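Local coordinates for protein beta-glucoside kinase (Listeria monocytogenes, PDB 4HTL) that phosphorylates cellobiose with ATP to give cellobiose 6'-phosphate, as a sugar kinase of the ROK family, and may also regulate transcription of the cellobiose-PTS operon, at residues N86-L89 / K90-L93; F221-G224 / I225-L229. All blocks are in the same frame, centred on the assembly; numbering follows the deposited sequence.

In the fold
Both contacts are local, one at the start of a helix and one within a long helix, and they lie on opposite sides of the centre of the chain. Contact 1 (86-93) caps helix 89-97 over the five-stranded sheet that includes strand 6-11; contact 2 (221-229) belongs to helix 212-236, which packs on strand 126-131 of the other five-stranded sheet. Two sheets of this kind, one in each half of the molecule, fit the actin-like ATPase fold of the ROK family. The centres of contacts 1 and 2 are about 37 Å apart. In contact 1, L89 brings its side chain about 5 Å from that of I11, assigned to ATP binding by similarity; contact 2 is remote from the annotated sites.

Contact 1: residues N86-L89 / K90-L93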
loop_
_atom_site.group_PDB
_atom_site.type_symbol
_atom_site.label_atom_id
_atom_site.label_comp_id
_atom_site.label_asym_id
_atom_site.label_seq_id
_atom_site.Cartn_x
_atom_site.Cartn_y
_atom_site.Cartn_z
ATOM N N ASN A 86 -12.608 20.300 8.983
ATOM C CA ASN A 86 -12.547 20.486 10.430
ATOM C C ASN A 86 -13.952 20.626 11.032
ATOM O O ASN A 86 -14.186 21.510 11.863
ATOM C CB ASN A 86 -11.672 21.714 10.789
ATOM C CG ASN A 86 -11.413 21.810 12.266
ATOM O OD1 ASN A 86 -11.290 20.793 12.945
ATOM N ND2 ASN A 86 -11.373 23.029 12.786
ATOM N N PHE A 87 -14.869 19.741 10.616
ATOM C CA PHE A 87 -16.263 19.769 11.066
ATOM C C PHE A 87 -16.632 18.441 11.690
ATOM O O PHE A 87 -16.501 17.401 11.038
ATOM C CB PHE A 87 -17.171 20.017 9.858
ATOM C CG PHE A 87 -18.631 20.031 10.173
ATOM C CD1 PHE A 87 -19.136 20.801 11.231
ATOM C CD2 PHE A 87 -19.525 19.321 9.380
ATOM C CE1 PHE A 87 -20.500 20.822 11.508
ATOM C CE2 PHE A 87 -20.889 19.359 9.649
ATOM C CZ PHE A 87 -21.373 20.099 10.714
ATOM N N ASN A 88 -17.101 18.462 12.931
ATOM C CA ASN A 88 -17.569 17.245 13.552
ATOM C C ASN A 88 -19.038 17.008 13.212
ATOM O O ASN A 88 -19.945 17.420 13.921
ATOM C CB ASN A 88 -17.312 17.223 15.040
ATOM C CG ASN A 88 -17.380 15.822 15.592
ATOM O OD1 ASN A 88 -18.329 15.083 15.292
ATOM N ND2 ASN A 88 -16.343 15.415 16.326
ATOM N N LEU A 89 -19.233 16.282 12.112
ATOM C CA LEU A 89 -20.570 15.975 11.596
ATOM C C LEU A 89 -21.298 14.992 12.526
ATOM O O LEU A 89 -22.521 15.058 12.676
ATOM C CB LEU A 89 -20.475 15.430 10.181
ATOM C CG LEU A 89 -21.798 14.990 9.539
ATOM C CD1 LEU A 89 -22.844 16.102 9.509
ATOM C CD2 LEU A 89 -21.510 14.472 8.127
ATOM N N LYS A 90 -20.560 14.108 13.184
ATOM C CA LYS A 90 -21.185 13.205 14.193
ATOM C C LYS A 90 -21.797 14.023 15.325
ATOM O O LYS A 90 -22.956 13.807 15.700
ATOM C CB LYS A 90 -20.171 12.203 14.744
ATOM C CG LYS A 90 -20.693 11.220 15.800
ATOM C CD LYS A 90 -19.625 10.230 16.266
ATOM C CE LYS A 90 -20.070 9.542 17.570
ATOM N NZ LYS A 90 -19.047 8.565 18.010
ATOM N N GLU A 91 -21.037 14.960 15.874
ATOM C CA GLU A 91 -21.537 15.753 17.001
ATOM C C GLU A 91 -22.674 16.680 16.592
ATOM O O GLU A 91 -23.574 16.925 17.381
ATOM C CB GLU A 91 -20.426 16.551 17.641
ATOM C CG GLU A 91 -19.480 15.697 18.453
ATOM C CD GLU A 91 -18.312 16.486 19.007
ATOM O OE1 GLU A 91 -17.513 15.871 19.735
ATOM O OE2 GLU A 91 -18.177 17.701 18.714
ATOM N N TRP A 92 -22.621 17.197 15.363
ATOM C CA TRP A 92 -23.694 18.029 14.832
ATOM C C TRP A 92 -24.982 17.258 14.774
ATOM O O TRP A 92 -26.011 17.726 15.268
ATOM C CB TRP A 92 -23.326 18.563 13.445
ATOM C CG TRP A 92 -24.318 19.561 12.903
ATOM C CD1 TRP A 92 -24.361 20.927 13.144
ATOM C CD2 TRP A 92 -25.446 19.299 11.989
ATOM N NE1 TRP A 92 -25.415 21.517 12.467
ATOM C CE2 TRP A 92 -26.097 20.594 11.751
ATOM C CE3 TRP A 92 -25.943 18.172 11.357
ATOM C CZ2 TRP A 92 -27.214 20.719 10.920
ATOM C CZ3 TRP A 92 -27.064 18.309 10.523
ATOM C CH2 TRP A 92 -27.686 19.556 10.314
ATOM N N LEU A 93 -24.929 16.061 14.187
ATOM C CA LEU A 93 -26.112 15.220 14.024
ATOM C C LEU A 93 -26.648 14.723 15.379
ATOM O O LEU A 93 -27.867 14.627 15.566
ATOM C CB LEU A 93 -25.813 14.047 13.071
ATOM C CG LEU A 93 -25.740 14.348 11.560
ATOM C CD1 LEU A 93 -25.104 13.191 10.765
ATOM C CD2 LEU A 93 -27.133 14.667 11.039
#
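N88 caps the helix that starts at L89 by turning its amide oxygen to the backbone of E91. N88 OD1 accepts from E91 N at 2.8 Å, nearly straight at the hydrogen, although the donor stands above the plane of the amide and not on a lone pair. CG lies anti to the backbone N (chi1 -162°) and beside the carbonyl carbon, which carries OD1 to the amide of E91. The other end of the group is held as well, N88 ND2 bonding to T72 O, so both the oxygen and the nitrogen have partners and the flat group has little scope to rotate. The first backbone bonds of the helix follow: W92 N gives to N88 O at 3.0 Å and L93 N to L89 O at the same length.

The carboxylate of E91 lies over the amide of N88, the two planes only 6° apart, with E91 CD 3.5 Å from N88 ND2.

In the fold, this is the junction where the short, weakly bonded strand 87-88, outermost in its chain's small antiparallel sheet, runs into helix 89-97. A G1 beta bulge opposite I75, formed by N86 and F87, leads into the turn.

Apolar contacts sit on another side of the helix start. F87 reaches forward with CZ, which lies 3.7 Å from W92 CB; the phenyl and the five-membered ring of the indole meet obliquely, their planes 57° apart. R83 makes a cation-pi contact with the same phenyl ring. One turn apart, L89 CD1 and L93 CD1 touch at 3.9 Å, while L89 CD1 stays 4.2 Å from W92 CE3. Both leucines press on V62 of strand 59-64, and L89 and W92 share L44 of helix 40-52.

Contact 2: residues F221-G224 / I225-L229; sequences FYTG and ICTGL
I225 lays its CD1 methyl over one face of the F221 ring, 3.8 Å from the ring centroid and 20° off the normal, a CH-pi contact in which CE2 and CZ of the phenyl come closest. F221 has CG anti to its backbone nitrogen (chi1 176°), which swings the ring toward the next turn to receive the methyl. Y222 runs alongside I225, pointing the same way, and the same CD1 meets the edge of its ring, near the plane, at 4.2 Å from Y222 CD1. One methyl thus touches both aromatic rings.

T227 turns its hydroxyl back to the helix backbone: T227 OG1 donates to T223 O at 2.8 Å, while T227 N reaches that oxygen from the opposite face of the carbonyl plane at 2.9 Å. Two bonds therefore grip T223 O, and the buried hydroxyl is satisfied.

This is mid-helix packing in 212-236. T223 packs on R163, and T227 on P164, of the second subunit. F221 and I225 bear on I131 of strand 126-131, F221 also on M180 and L183 of helix 180-191, whereas Y222 and C226 pack on H260 of helix 253-261.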
loop_
_atom_site.group_PDB
_atom_site.type_symbol
_atom_site.label_atom_id
_atom_site.label_comp_id
_atom_site.label_asym_id
_atom_site.label_seq_id
_atom_site.Cartn_x
_atom_site.Cartn_y
_atom_site.Cartn_z
ATOM N N PHE A 221 -5.180 4.399 -21.347
ATOM C CA PHE A 221 -6.015 4.252 -20.155
ATOM C C PHE A 221 -5.754 2.903 -19.485
ATOM O O PHE A 221 -5.491 2.813 -18.275
ATOM C CB PHE A 221 -7.485 4.450 -20.581
ATOM C CG PHE A 221 -8.507 4.241 -19.480
ATOM C CD1 PHE A 221 -8.632 5.128 -18.417
ATOM C CD2 PHE A 221 -9.435 3.246 -19.597
ATOM C CE1 PHE A 221 -9.604 4.962 -17.458
ATOM C CE2 PHE A 221 -10.426 3.073 -18.656
ATOM C CZ PHE A 221 -10.516 3.938 -17.575
ATOM N N TYR A 222 -5.800 1.824 -20.257
ATOM C CA TYR A 222 -5.608 0.507 -19.672
ATOM C C TYR A 222 -4.189 0.331 -19.141
ATOM O O TYR A 222 -3.978 -0.273 -18.080
ATOM C CB TYR A 222 -5.957 -0.589 -20.677
ATOM C CG TYR A 222 -7.454 -0.780 -20.884
ATOM C CD1 TYR A 222 -8.340 -0.705 -19.829
ATOM C CD2 TYR A 222 -7.958 -1.221 -22.076
ATOM C CE1 TYR A 222 -9.693 -0.906 -19.984
ATOM C CE2 TYR A 222 -9.332 -1.468 -22.234
ATOM C CZ TYR A 222 -10.183 -1.290 -21.204
ATOM O OH TYR A 222 -11.519 -1.545 -21.415
ATOM N N THR A 223 -3.223 0.931 -19.809
ATOM C CA THR A 223 -1.834 0.872 -19.309
ATOM C C THR A 223 -1.714 1.575 -17.946
ATOM O O THR A 223 -1.084 1.069 -17.059
ATOM C CB THR A 223 -0.831 1.472 -20.323
ATOM O OG1 THR A 223 -0.799 0.641 -21.503
ATOM C CG2 THR A 223 0.620 1.621 -19.708
ATOM N N GLY A 224 -2.372 2.716 -17.780
ATOM C CA GLY A 224 -2.368 3.389 -16.537
ATOM C C GLY A 224 -3.018 2.557 -15.457
ATOM O O GLY A 224 -2.517 2.476 -14.342
ATOM N N ILE A 225 -4.160 1.933 -15.767
ATOM C CA ILE A 225 -4.811 1.062 -14.778
ATOM C C ILE A 225 -3.882 -0.120 -14.375
ATOM O O ILE A 225 -3.721 -0.422 -13.178
ATOM C CB ILE A 225 -6.155 0.519 -15.245
ATOM C CG1 ILE A 225 -7.133 1.683 -15.453
ATOM C CG2 ILE A 225 -6.746 -0.461 -14.202
ATOM C CD1 ILE A 225 -8.410 1.317 -16.197
ATOM N N CYS A 226 -3.254 -0.733 -15.381
ATOM C CA CYS A 226 -2.316 -1.822 -15.135
ATOM C C CYS A 226 -1.123 -1.373 -14.253
ATOM O O CYS A 226 -0.650 -2.160 -13.451
ATOM C CB CYS A 226 -1.805 -2.410 -16.439
ATOM S SG CYS A 226 -3.050 -3.396 -17.299
ATOM N N THR A 227 -0.656 -0.122 -14.439
ATOM C CA THR A 227 0.431 0.432 -13.657
ATOM C C THR A 227 -0.008 0.474 -12.183
ATOM O O THR A 227 0.720 0.031 -11.305
ATOM C CB THR A 227 0.840 1.811 -14.189
ATOM O OG1 THR A 227 1.225 1.669 -15.571
ATOM C CG2 THR A 227 1.965 2.453 -13.370
ATOM N N GLY A 228 -1.200 1.012 -11.927
ATOM C CA GLY A 228 -1.707 1.059 -10.590
ATOM C C GLY A 228 -1.977 -0.313 -10.005
ATOM O O GLY A 228 -1.658 -0.547 -8.840
ATOM N N LEU A 229 -2.552 -1.217 -10.785
ATOM C CA LEU A 229 -2.840 -2.585 -10.290
ATOM C C LEU A 229 -1.542 -3.307 -9.898
ATOM O O LEU A 229 -1.475 -3.923 -8.848
ATOM C CB LEU A 229 -3.578 -3.410 -11.306
ATOM C CG LEU A 229 -5.079 -3.155 -11.555
ATOM C CD1 LEU A 229 -5.524 -4.061 -12.732
ATOM C CD2 LEU A 229 -5.927 -3.350 -10.275
#